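Local coordinates for 3-HSA hydroxylase, oxygenase (Rhodococcus sp., PDB 2RFQ), which catalyses the ortho-hydroxylation of the secosteroid phenol 3-HSA with reduced FMN and dioxygen during cholesterol breakdown, as the oxygenase component of a two-component monooxygenase, at residues T47-L52 / S70-I75; V66-A71 / P238-A243; T82-S87 / S242-G247; R332-I337 / D361-R366. All blocks are in the same frame, centred on the assembly; numbering follows the deposited sequence.

Contact 1 (T47-L52 / S70-I75); sequences TGFFRL and SAVRKI
Phe49 drives its ring against helix 65-76, meeting one residue over a face and two more along the rim. Over the centre of one face sits the terminal methyl of Ile75: CD1 lies 3.9 Å from the centroid of the Phe49 ring and 13° from the ring normal, a well-formed CH-pi contact. Ala71 comes to the edge instead, its CB 3.8 Å from Phe49 CE1 and close to the ring plane. Further along the same rim, Val72 CG2 approaches Phe49 CZ at 3.9 Å. Leu52 adds one branch, with CD1 resting 3.8 Å from Ala71 CB, so that this alanine methyl is shared by both residues of the loop. The Phe49 ring extends toward the helix because its CG stands opposite the backbone N (chi1 170°). Behind it, the chain turns sharply: Gly48 leaves helix 38-47 through a Schellman motif with positive phi, and Thr47 OG1 accepts from Phe49 N at 3.0 Å in an ST turn, fixing the start of the segment that carries the ring. The ring of Phe50 places one of its faces over Phe49 CD2, while Phe68 of helix 65-76 and Ser86 of helix 80-96 also touch Phe49. No hydrogen bond crosses between 47-52 and 70-75; the junction is wholly apolar and buried, so shape fit and exclusion of water probably hold this loop to its helix.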
loop_
_atom_site.group_PDB
_atom_site.type_symbol
_atom_site.label_atom_id
_atom_site.label_comp_id
_atom_site.label_asym_id
_atom_site.label_seq_id
_atom_site.Cartn_x
_atom_site.Cartn_y
_atom_site.Cartn_z
ATOM N N THR A 47 -32.087 25.870 7.348
ATOM C CA THR A 47 -31.428 25.311 8.548
ATOM C C THR A 47 -30.543 26.349 9.240
ATOM O O THR A 47 -30.211 26.180 10.400
ATOM C CB THR A 47 -30.524 24.108 8.248
ATOM O OG1 THR A 47 -29.354 24.530 7.499
ATOM C CG2 THR A 47 -31.308 23.018 7.512
ATOM N N GLY A 48 -30.147 27.387 8.507
ATOM C CA GLY A 48 -29.143 28.341 8.982
ATOM C C GLY A 48 -27.726 28.022 8.533
ATOM O O GLY A 48 -26.780 28.751 8.842
ATOM N N PHE A 49 -27.569 26.926 7.791
ATOM C CA PHE A 49 -26.251 26.465 7.380
ATOM C C PHE A 49 -25.385 27.540 6.714
ATOM O O PHE A 49 -24.217 27.691 7.059
ATOM C CB PHE A 49 -26.344 25.257 6.423
ATOM C CG PHE A 49 -24.999 24.933 5.803
ATOM C CD1 PHE A 49 -24.015 24.283 6.570
ATOM C CD2 PHE A 49 -24.693 25.344 4.506
ATOM C CE1 PHE A 49 -22.735 24.047 6.048
ATOM C CE2 PHE A 49 -23.421 25.089 3.952
ATOM C CZ PHE A 49 -22.431 24.441 4.743
ATOM N N PHE A 50 -25.939 28.244 5.730
ATOM C CA PHE A 50 -25.119 29.216 4.986
ATOM C C PHE A 50 -24.691 30.390 5.876
ATOM O O PHE A 50 -23.678 31.031 5.602
ATOM C CB PHE A 50 -25.809 29.685 3.706
ATOM C CG PHE A 50 -25.981 28.578 2.694
ATOM C CD1 PHE A 50 -24.867 28.002 2.093
ATOM C CD2 PHE A 50 -27.249 28.093 2.390
ATOM C CE1 PHE A 50 -25.007 26.933 1.188
ATOM C CE2 PHE A 50 -27.409 27.018 1.474
ATOM C CZ PHE A 50 -26.285 26.458 0.879
ATOM N N ARG A 51 -25.437 30.617 6.954
ATOM C CA ARG A 51 -25.087 31.687 7.901
ATOM C C ARG A 51 -23.948 31.315 8.851
ATOM O O ARG A 51 -23.457 32.176 9.577
ATOM C CB ARG A 51 -26.318 32.085 8.738
ATOM C CG ARG A 51 -27.459 32.593 7.903
ATOM C CD ARG A 51 -28.499 33.216 8.829
ATOM N NE ARG A 51 -29.513 33.971 8.099
ATOM C CZ ARG A 51 -29.360 35.208 7.615
ATOM N NH1 ARG A 51 -28.201 35.873 7.741
ATOM N NH2 ARG A 51 -30.384 35.786 6.993
ATOM N N LEU A 52 -23.521 30.051 8.849
ATOM C CA LEU A 52 -22.542 29.602 9.840
ATOM C C LEU A 52 -21.267 30.456 9.908
ATOM O O LEU A 52 -20.876 30.850 11.004
ATOM C CB LEU A 52 -22.187 28.129 9.664
ATOM C CG LEU A 52 -23.226 27.160 10.229
ATOM C CD1 LEU A 52 -22.842 25.720 9.840
ATOM C CD2 LEU A 52 -23.356 27.281 11.739
ATOM N N SER A 70 -18.056 20.392 10.464
ATOM C CA SER A 70 -18.890 19.292 10.982
ATOM C C SER A 70 -20.218 19.260 10.230
ATOM O O SER A 70 -20.717 18.180 9.888
ATOM C CB SER A 70 -19.115 19.476 12.483
ATOM O OG SER A 70 -17.864 19.325 13.147
ATOM N N ALA A 71 -20.762 20.442 9.944
ATOM C CA ALA A 71 -22.024 20.555 9.177
ATOM C C ALA A 71 -21.822 20.055 7.750
ATOM O O ALA A 71 -22.638 19.293 7.209
ATOM C CB ALA A 71 -22.522 21.991 9.190
ATOM N N VAL A 72 -20.697 20.460 7.159
ATOM C CA VAL A 72 -20.316 19.989 5.828
ATOM C C VAL A 72 -20.201 18.470 5.769
ATOM O O VAL A 72 -20.765 17.830 4.863
ATOM C CB VAL A 72 -19.005 20.639 5.378
ATOM C CG1 VAL A 72 -18.465 19.957 4.098
ATOM C CG2 VAL A 72 -19.300 22.107 5.060
ATOM N N ARG A 73 -19.476 17.923 6.736
ATOM C CA ARG A 73 -19.301 16.474 6.837
ATOM C C ARG A 73 -20.654 15.773 6.840
ATOM O O ARG A 73 -20.861 14.793 6.109
ATOM C CB ARG A 73 -18.528 16.100 8.093
ATOM C CG ARG A 73 -18.222 14.627 8.161
ATOM C CD ARG A 73 -17.527 14.311 9.444
ATOM N NE ARG A 73 -18.488 14.231 10.535
ATOM C CZ ARG A 73 -18.242 13.638 11.711
ATOM N NH1 ARG A 73 -17.057 13.063 11.968
ATOM N NH2 ARG A 73 -19.184 13.622 12.646
ATOM N N LYS A 74 -21.582 16.284 7.655
ATOM C CA LYS A 74 -22.930 15.703 7.741
ATOM C C LYS A 74 -23.662 15.754 6.389
ATOM O O LYS A 74 -24.192 14.742 5.929
ATOM C CB LYS A 74 -23.735 16.455 8.812
ATOM C CG LYS A 74 -25.100 15.898 9.066
ATOM C CD LYS A 74 -25.901 16.753 10.065
ATOM C CE LYS A 74 -25.263 16.773 11.432
ATOM N NZ LYS A 74 -25.353 15.459 12.147
ATOM N N ILE A 75 -23.718 16.939 5.777
ATOM C CA ILE A 75 -24.421 17.065 4.484
ATOM C C ILE A 75 -23.842 16.118 3.442
ATOM O O ILE A 75 -24.586 15.392 2.747
ATOM C CB ILE A 75 -24.387 18.508 3.959
ATOM C CG1 ILE A 75 -25.057 19.452 4.967
ATOM C CG2 ILE A 75 -25.066 18.602 2.576
ATOM C CD1 ILE A 75 -24.683 20.924 4.694
#

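Contact 2 (V66-A71 / P238-A243); sequences VLFYSA and PTTISA
Thr239 is the first residue of 238-243 to engage helix 65-76, laying its methyl over the ring of Tyr69. Opposite the backbone N while OG1 lies beside it (chi1 -61°), Thr239 CG2 stands 3.4 Å from the centroid of the Tyr69 ring and only 5° from the normal, a nearly vertical CH-pi contact. The hydroxyl is occupied elsewhere, with OG1 bonded to the carbonyl of Thr235. The opposite face of the tyrosine is covered near its rim by Phe68 CD2, so the ring is held between the threonine methyl and its own neighbour. Thr240 follows, bringing OG1 to the edges of two rings, 3.5 Å from Phe68 CE2 and 3.6 Å from Tyr69 CE1. One turn after Thr239, Ala243 CB lies 4.0 Å from Tyr69 CD1; these two residues have the nearest CA atoms of the two segments. The phenol OH reaches back along helix 233-266 to the carbonyl of Ile236, which anchors the far end of the ring. The two segments run at 32° to each other with axes 10.0 Å apart, a spacing that the Tyr69 ring bridges. Such packing of an N-terminal helix on a long C-terminal one belongs to the acyl-CoA dehydrogenase fold of this monooxygenase family.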
loop_
_atom_site.group_PDB
_atom_site.type_symbol
_atom_site.label_atom_id
_atom_site.label_comp_id
_atom_site.label_asym_id
_atom_site.label_seq_id
_atom_site.Cartn_x
_atom_site.Cartn_y
_atom_site.Cartn_z
ATOM N N VAL A 66 -14.859 24.601 13.312
ATOM C CA VAL A 66 -15.103 23.151 13.427
ATOM C C VAL A 66 -16.605 22.867 13.278
ATOM O O VAL A 66 -16.995 21.867 12.704
ATOM C CB VAL A 66 -14.511 22.524 14.694
ATOM C CG1 VAL A 66 -14.917 21.042 14.799
ATOM C CG2 VAL A 66 -12.976 22.652 14.657
ATOM N N LEU A 67 -17.445 23.750 13.793
ATOM C CA LEU A 67 -18.890 23.569 13.615
ATOM C C LEU A 67 -19.241 23.586 12.122
ATOM O O LEU A 67 -19.998 22.734 11.653
ATOM C CB LEU A 67 -19.660 24.663 14.370
ATOM C CG LEU A 67 -21.171 24.702 14.080
ATOM C CD1 LEU A 67 -21.914 23.434 14.426
ATOM C CD2 LEU A 67 -21.817 25.869 14.817
ATOM N N PHE A 68 -18.663 24.530 11.382
ATOM C CA PHE A 68 -18.927 24.636 9.949
ATOM C C PHE A 68 -18.503 23.345 9.231
ATOM O O PHE A 68 -19.295 22.772 8.451
ATOM C CB PHE A 68 -18.203 25.837 9.329
ATOM C CG PHE A 68 -18.365 25.911 7.838
ATOM C CD1 PHE A 68 -19.556 26.371 7.280
ATOM C CD2 PHE A 68 -17.325 25.506 6.988
ATOM C CE1 PHE A 68 -19.724 26.433 5.888
ATOM C CE2 PHE A 68 -17.498 25.535 5.591
ATOM C CZ PHE A 68 -18.689 26.003 5.050
ATOM N N TYR A 69 -17.277 22.863 9.497
ATOM C CA TYR A 69 -16.822 21.660 8.785
ATOM C C TYR A 69 -17.586 20.405 9.215
ATOM O O TYR A 69 -17.771 19.485 8.410
ATOM C CB TYR A 69 -15.307 21.464 8.886
ATOM C CG TYR A 69 -14.529 22.587 8.255
ATOM C CD1 TYR A 69 -14.680 22.904 6.903
ATOM C CD2 TYR A 69 -13.658 23.354 9.028
ATOM C CE1 TYR A 69 -13.969 23.965 6.324
ATOM C CE2 TYR A 69 -12.927 24.410 8.465
ATOM C CZ TYR A 69 -13.078 24.697 7.118
ATOM O OH TYR A 69 -12.346 25.750 6.584
ATOM N N SER A 70 -18.056 20.392 10.464
ATOM C CA SER A 70 -18.890 19.292 10.982
ATOM C C SER A 70 -20.218 19.260 10.230
ATOM O O SER A 70 -20.717 18.180 9.888
ATOM C CB SER A 70 -19.115 19.476 12.483
ATOM O OG SER A 70 -17.864 19.325 13.147
ATOM N N ALA A 71 -20.762 20.442 9.944
ATOM C CA ALA A 71 -22.024 20.555 9.177
ATOM C C ALA A 71 -21.822 20.055 7.750
ATOM O O ALA A 71 -22.638 19.293 7.209
ATOM C CB ALA A 71 -22.522 21.991 9.190
ATOM N N PRO A 238 -8.585 24.873 1.596
ATOM C CA PRO A 238 -8.375 23.430 1.377
ATOM C C PRO A 238 -9.196 22.503 2.305
ATOM O O PRO A 238 -9.643 21.432 1.875
ATOM C CB PRO A 238 -6.863 23.255 1.587
ATOM C CG PRO A 238 -6.303 24.603 1.166
ATOM C CD PRO A 238 -7.305 25.574 1.805
ATOM N N THR A 239 -9.414 22.902 3.555
ATOM C CA THR A 239 -10.256 22.073 4.449
ATOM C C THR A 239 -11.713 22.029 3.923
ATOM O O THR A 239 -12.387 20.993 4.026
ATOM C CB THR A 239 -10.184 22.577 5.901
ATOM O OG1 THR A 239 -8.822 22.482 6.346
ATOM C CG2 THR A 239 -11.080 21.722 6.849
ATOM N N THR A 240 -12.167 23.133 3.318
ATOM C CA THR A 240 -13.508 23.152 2.674
ATOM C C THR A 240 -13.634 22.149 1.511
ATOM O O THR A 240 -14.724 21.674 1.197
ATOM C CB THR A 240 -13.977 24.578 2.319
ATOM O OG1 THR A 240 -15.174 24.873 3.081
ATOM C CG2 THR A 240 -14.332 24.712 0.856
ATOM N N ILE A 241 -12.494 21.800 0.917
ATOM C CA ILE A 241 -12.405 20.819 -0.142
ATOM C C ILE A 241 -12.273 19.392 0.402
ATOM O O ILE A 241 -12.841 18.453 -0.170
ATOM C CB ILE A 241 -11.199 21.194 -1.084
ATOM C CG1 ILE A 241 -11.436 22.570 -1.708
ATOM C CG2 ILE A 241 -10.852 20.047 -2.068
ATOM C CD1 ILE A 241 -12.817 22.724 -2.420
ATOM N N SER A 242 -11.537 19.212 1.489
ATOM C CA SER A 242 -11.394 17.860 2.048
ATOM C C SER A 242 -12.608 17.435 2.878
ATOM O O SER A 242 -12.993 16.264 2.858
ATOM C CB SER A 242 -10.118 17.730 2.913
ATOM O OG SER A 242 -8.964 17.917 2.107
ATOM N N ALA A 243 -13.182 18.369 3.640
ATOM C CA ALA A 243 -14.295 18.003 4.553
ATOM C C ALA A 243 -15.449 17.261 3.861
ATOM O O ALA A 243 -15.920 16.244 4.388
ATOM C CB ALA A 243 -14.797 19.237 5.326
#

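Contact 3 (T82-S87 / S242-G247); sequences TGWVSS and SAPIVG
Trp84 reaches from helix 80-96 to Pro244 and Ile245 on helix 233-266. Its CB points along the side of the interface; CG stands opposite the backbone N (chi1 -175°), and chi2 of -97° turns the six-membered ring toward the other helix. On the five-membered ring, NE1 makes a weak hydrogen bond to Ser143 OG, outside the two helices. CE3 of Trp84 lies 3.8 Å from Pro244 CG. Next along the rim, Trp84 CZ3 is 3.9 Å from Ile245 CD1, which meets the indole at its edge, near the ring plane; the two side chains run alongside each other. At the tip, CH2 packs on the backbone of Gly365. Pro244 is also met by Gly83, whose O is 3.9 Å from Pro244 CB, and by Ser87, whose OG is 4.0 Å from Pro244 CD. That hydroxyl has its polar partner in the carbonyl of Thr240, one turn before the proline, where helix 233-266 is kinked because the backbone nitrogen of Pro244 carries no hydrogen. The segments cross at 156°, nearly antiparallel, with axes 8.8 Å apart. Trp84 and Ser143 probably belong to the FMN site, as in relatives. With apolar contacts at the benzo ring and a weak bond at NE1, packing probably does more than polar bonding to set the indole.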
loop_
_atom_site.group_PDB
_atom_site.type_symbol
_atom_site.label_atom_id
_atom_site.label_comp_id
_atom_site.label_asym_id
_atom_site.label_seq_id
_atom_site.Cartn_x
_atom_site.Cartn_y
_atom_site.Cartn_z
ATOM N N THR A 82 -24.280 17.618 -3.015
ATOM C CA THR A 82 -24.863 18.649 -2.154
ATOM C C THR A 82 -23.849 19.084 -1.096
ATOM O O THR A 82 -23.700 20.283 -0.832
ATOM C CB THR A 82 -26.172 18.161 -1.510
ATOM O OG1 THR A 82 -27.083 17.795 -2.559
ATOM C CG2 THR A 82 -26.827 19.296 -0.719
ATOM N N GLY A 83 -23.114 18.120 -0.543
ATOM C CA GLY A 83 -22.083 18.429 0.461
ATOM C C GLY A 83 -20.965 19.287 -0.109
ATOM O O GLY A 83 -20.507 20.245 0.535
ATOM N N TRP A 84 -20.547 18.948 -1.328
ATOM C CA TRP A 84 -19.501 19.703 -2.018
ATOM C C TRP A 84 -19.923 21.146 -2.249
ATOM O O TRP A 84 -19.183 22.087 -1.909
ATOM C CB TRP A 84 -19.210 19.035 -3.349
ATOM C CG TRP A 84 -18.073 19.622 -4.157
ATOM C CD1 TRP A 84 -18.177 20.521 -5.178
ATOM C CD2 TRP A 84 -16.662 19.324 -4.019
ATOM N NE1 TRP A 84 -16.919 20.786 -5.704
ATOM C CE2 TRP A 84 -15.983 20.060 -5.009
ATOM C CE3 TRP A 84 -15.919 18.487 -3.161
ATOM C CZ2 TRP A 84 -14.579 20.004 -5.152
ATOM C CZ3 TRP A 84 -14.537 18.422 -3.295
ATOM C CH2 TRP A 84 -13.881 19.176 -4.287
ATOM N N VAL A 85 -21.100 21.315 -2.827
ATOM C CA VAL A 85 -21.628 22.673 -3.080
ATOM C C VAL A 85 -21.822 23.444 -1.773
ATOM O O VAL A 85 -21.474 24.633 -1.688
ATOM C CB VAL A 85 -22.942 22.584 -3.872
ATOM C CG1 VAL A 85 -23.666 23.933 -3.940
ATOM C CG2 VAL A 85 -22.647 22.053 -5.278
ATOM N N SER A 86 -22.358 22.770 -0.758
ATOM C CA SER A 86 -22.644 23.423 0.519
ATOM C C SER A 86 -21.353 23.962 1.128
ATOM O O SER A 86 -21.287 25.093 1.606
ATOM C CB SER A 86 -23.319 22.442 1.490
ATOM O OG SER A 86 -24.654 22.145 1.045
ATOM N N SER A 87 -20.315 23.149 1.084
ATOM C CA SER A 87 -19.044 23.556 1.669
ATOM C C SER A 87 -18.472 24.795 0.990
ATOM O O SER A 87 -18.108 25.777 1.654
ATOM C CB SER A 87 -18.053 22.418 1.539
ATOM O OG SER A 87 -16.887 22.703 2.313
ATOM N N SER A 242 -11.537 19.212 1.489
ATOM C CA SER A 242 -11.394 17.860 2.048
ATOM C C SER A 242 -12.608 17.435 2.878
ATOM O O SER A 242 -12.993 16.264 2.858
ATOM C CB SER A 242 -10.118 17.730 2.913
ATOM O OG SER A 242 -8.964 17.917 2.107
ATOM N N ALA A 243 -13.182 18.369 3.640
ATOM C CA ALA A 243 -14.295 18.003 4.553
ATOM C C ALA A 243 -15.449 17.261 3.861
ATOM O O ALA A 243 -15.920 16.244 4.388
ATOM C CB ALA A 243 -14.797 19.237 5.326
ATOM N N PRO A 244 -15.910 17.735 2.684
ATOM C CA PRO A 244 -17.002 16.992 2.020
ATOM C C PRO A 244 -16.560 15.601 1.556
ATOM O O PRO A 244 -17.342 14.680 1.592
ATOM C CB PRO A 244 -17.423 17.899 0.851
ATOM C CG PRO A 244 -16.268 18.847 0.635
ATOM C CD PRO A 244 -15.516 18.948 1.933
ATOM N N ILE A 245 -15.293 15.448 1.171
ATOM C CA ILE A 245 -14.819 14.126 0.750
ATOM C C ILE A 245 -14.780 13.179 1.945
ATOM O O ILE A 245 -15.205 12.019 1.844
ATOM C CB ILE A 245 -13.494 14.216 0.012
ATOM C CG1 ILE A 245 -13.678 15.090 -1.244
ATOM C CG2 ILE A 245 -13.001 12.824 -0.355
ATOM C CD1 ILE A 245 -12.334 15.456 -1.963
ATOM N N VAL A 246 -14.268 13.669 3.081
ATOM C CA VAL A 246 -14.376 12.914 4.334
ATOM C C VAL A 246 -15.851 12.530 4.631
ATOM O O VAL A 246 -16.154 11.377 4.934
ATOM C CB VAL A 246 -13.712 13.661 5.512
ATOM C CG1 VAL A 246 -13.937 12.900 6.829
ATOM C CG2 VAL A 246 -12.210 13.811 5.212
ATOM N N GLY A 247 -16.763 13.493 4.525
ATOM C CA GLY A 247 -18.198 13.218 4.723
ATOM C C GLY A 247 -18.727 12.145 3.765
ATOM O O GLY A 247 -19.499 11.273 4.182
#

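Contact 4 (R332-I337 / D361-R366); sequences RAISSI and DAHAGR
Two antiparallel helices of the C-terminal helical domain meet here, with Ile334 of helix 316-344 inserted among Ala362, His363 and Arg366 of 361-366. Its branches divide the work. Ile334 CG2 lies over one face of the His363 imidazole, displaced toward the rim, 3.3 Å from His363 CE1, and makes a CH-pi contact 28° off the ring normal. Ile334 CG1 takes a different direction, placed opposite the carbonyl carbon (chi1 -65°), and meets Ala362 CB at 3.9 Å. The terminal Ile334 CD1 then passes across the base of Arg366, 3.4 Å from Arg366 CB, and lies 3.6 Å from the carbonyl O of Ala362. One turn further on, Ile337 CD1 closes on Ala362 CB at 3.5 Å, so the small alanine receives both isoleucines. These are tight approaches, and no hydrogen bond joins the two segments. The polar atoms have partners beyond them: His363 NE2 is bonded to Asp338 OD1, a bond that helps fix the turn of the imidazole, and Arg366 NH1 forms a salt bridge with Glu342 of a second subunit. Trp359 of its own chain and Trp359 of the second subunit both meet the His363 ring edge-to-face. Segments 332-337 and 361-365 cross at -152°, their axes 9.9 Å apart, an antiparallel packing that belongs to the C-terminal helical bundle of the acyl-CoA dehydrogenase fold, here at a boundary between subunits of the tetramer.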
loop_
_atom_site.group_PDB
_atom_site.type_symbol
_atom_site.label_atom_id
_atom_site.label_comp_id
_atom_site.label_asym_id
_atom_site.label_seq_id
_atom_site.Cartn_x
_atom_site.Cartn_y
_atom_site.Cartn_z
ATOM N N ARG A 332 -7.007 9.428 2.655
ATOM C CA ARG A 332 -7.532 8.376 3.539
ATOM C C ARG A 332 -9.014 8.096 3.229
ATOM O O ARG A 332 -9.464 6.948 3.230
ATOM C CB ARG A 332 -7.412 8.798 5.006
ATOM C CG ARG A 332 -5.962 8.939 5.518
ATOM C CD ARG A 332 -5.974 9.102 7.044
ATOM N NE ARG A 332 -4.852 9.932 7.500
ATOM C CZ ARG A 332 -3.620 9.485 7.767
ATOM N NH1 ARG A 332 -2.684 10.332 8.193
ATOM N NH2 ARG A 332 -3.306 8.209 7.569
ATOM N N ALA A 333 -9.772 9.163 3.007
ATOM C CA ALA A 333 -11.200 9.038 2.695
ATOM C C ALA A 333 -11.402 8.239 1.407
ATOM O O ALA A 333 -12.217 7.298 1.363
ATOM C CB ALA A 333 -11.853 10.400 2.623
ATOM N N ILE A 334 -10.658 8.585 0.364
ATOM C CA ILE A 334 -10.794 7.886 -0.929
ATOM C C ILE A 334 -10.320 6.433 -0.816
ATOM O O ILE A 334 -10.985 5.524 -1.319
ATOM C CB ILE A 334 -10.060 8.645 -2.031
ATOM C CG1 ILE A 334 -10.748 10.004 -2.224
ATOM C CG2 ILE A 334 -10.099 7.861 -3.331
ATOM C CD1 ILE A 334 -9.946 11.013 -3.020
ATOM N N SER A 335 -9.173 6.205 -0.175
ATOM C CA SER A 335 -8.695 4.825 0.023
ATOM C C SER A 335 -9.734 3.966 0.738
ATOM O O SER A 335 -9.948 2.799 0.389
ATOM C CB SER A 335 -7.384 4.854 0.794
ATOM O OG SER A 335 -6.890 3.549 1.061
ATOM N N SER A 336 -10.396 4.558 1.734
ATOM C CA SER A 336 -11.411 3.853 2.509
ATOM C C SER A 336 -12.645 3.546 1.670
ATOM O O SER A 336 -13.169 2.421 1.720
ATOM C CB SER A 336 -11.752 4.688 3.729
ATOM O OG SER A 336 -10.559 4.818 4.524
ATOM N N ILE A 337 -13.100 4.520 0.882
ATOM C CA ILE A 337 -14.262 4.276 -0.004
ATOM C C ILE A 337 -13.884 3.167 -1.000
ATOM O O ILE A 337 -14.681 2.243 -1.280
ATOM C CB ILE A 337 -14.684 5.555 -0.764
ATOM C CG1 ILE A 337 -15.236 6.566 0.243
ATOM C CG2 ILE A 337 -15.768 5.215 -1.817
ATOM C CD1 ILE A 337 -15.319 7.951 -0.306
ATOM N N ASP A 361 -17.956 10.172 -6.869
ATOM C CA ASP A 361 -17.940 11.541 -6.323
ATOM C C ASP A 361 -16.610 11.899 -5.631
ATOM O O ASP A 361 -16.076 13.005 -5.829
ATOM C CB ASP A 361 -19.106 11.722 -5.355
ATOM C CG ASP A 361 -20.454 11.877 -6.061
ATOM O OD1 ASP A 361 -20.524 11.959 -7.307
ATOM O OD2 ASP A 361 -21.492 11.879 -5.348
ATOM N N ALA A 362 -16.108 10.977 -4.804
ATOM C CA ALA A 362 -14.841 11.211 -4.067
ATOM C C ALA A 362 -13.689 11.303 -5.048
ATOM O O ALA A 362 -12.820 12.173 -4.925
ATOM C CB ALA A 362 -14.602 10.106 -3.020
ATOM N N HIS A 363 -13.694 10.435 -6.066
ATOM C CA HIS A 363 -12.608 10.484 -7.044
ATOM C C HIS A 363 -12.651 11.752 -7.884
ATOM O O HIS A 363 -11.610 12.268 -8.334
ATOM C CB HIS A 363 -12.601 9.217 -7.898
ATOM C CG HIS A 363 -11.991 8.055 -7.199
ATOM N ND1 HIS A 363 -10.626 7.828 -7.186
ATOM C CD2 HIS A 363 -12.546 7.092 -6.425
ATOM C CE1 HIS A 363 -10.372 6.751 -6.459
ATOM N NE2 HIS A 363 -11.518 6.292 -5.979
ATOM N N ALA A 364 -13.847 12.322 -8.033
ATOM C CA ALA A 364 -13.955 13.572 -8.757
ATOM C C ALA A 364 -13.453 14.711 -7.882
ATOM O O ALA A 364 -12.706 15.579 -8.358
ATOM C CB ALA A 364 -15.384 13.827 -9.218
ATOM N N GLY A 365 -13.845 14.711 -6.607
ATOM C CA GLY A 365 -13.419 15.775 -5.671
ATOM C C GLY A 365 -11.894 15.792 -5.545
ATOM O O GLY A 365 -11.276 16.837 -5.334
ATOM N N ARG A 366 -11.292 14.610 -5.684
ATOM C CA ARG A 366 -9.848 14.425 -5.551
ATOM C C ARG A 366 -9.044 15.322 -6.496
ATOM O O ARG A 366 -7.901 15.664 -6.191
ATOM C CB ARG A 366 -9.517 12.951 -5.791
ATOM C CG ARG A 366 -8.006 12.641 -5.927
ATOM C CD ARG A 366 -7.206 12.905 -4.637
ATOM N NE ARG A 366 -5.829 12.496 -4.885
ATOM C CZ ARG A 366 -4.935 13.219 -5.547
ATOM N NH1 ARG A 366 -3.724 12.691 -5.768
ATOM N NH2 ARG A 366 -5.226 14.444 -5.998
#

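The four contacts illustrate how a helical core is assembled by shared elements. Contacts 1 and 2 both use helix 65-76, with Phe49 CZ 3.6 Å from Phe68 CE1; contacts 2 and 3 both use helix 233-266, their centres about 7 Å apart, and also meet where Phe68 CZ lies 3.5 Å from Ser87 O. Contact 3 passes the packing on to contact 4 through Ile245 CD1, 3.6 Å from Gly365 C. Contacts 1 and 4 do not touch, their centres lying about 21 Å apart. Contact 3 itself holds Trp84 of the probable FMN site, its side chain about 4 Å from that of His368, another probable FMN-site residue, between nearest atoms.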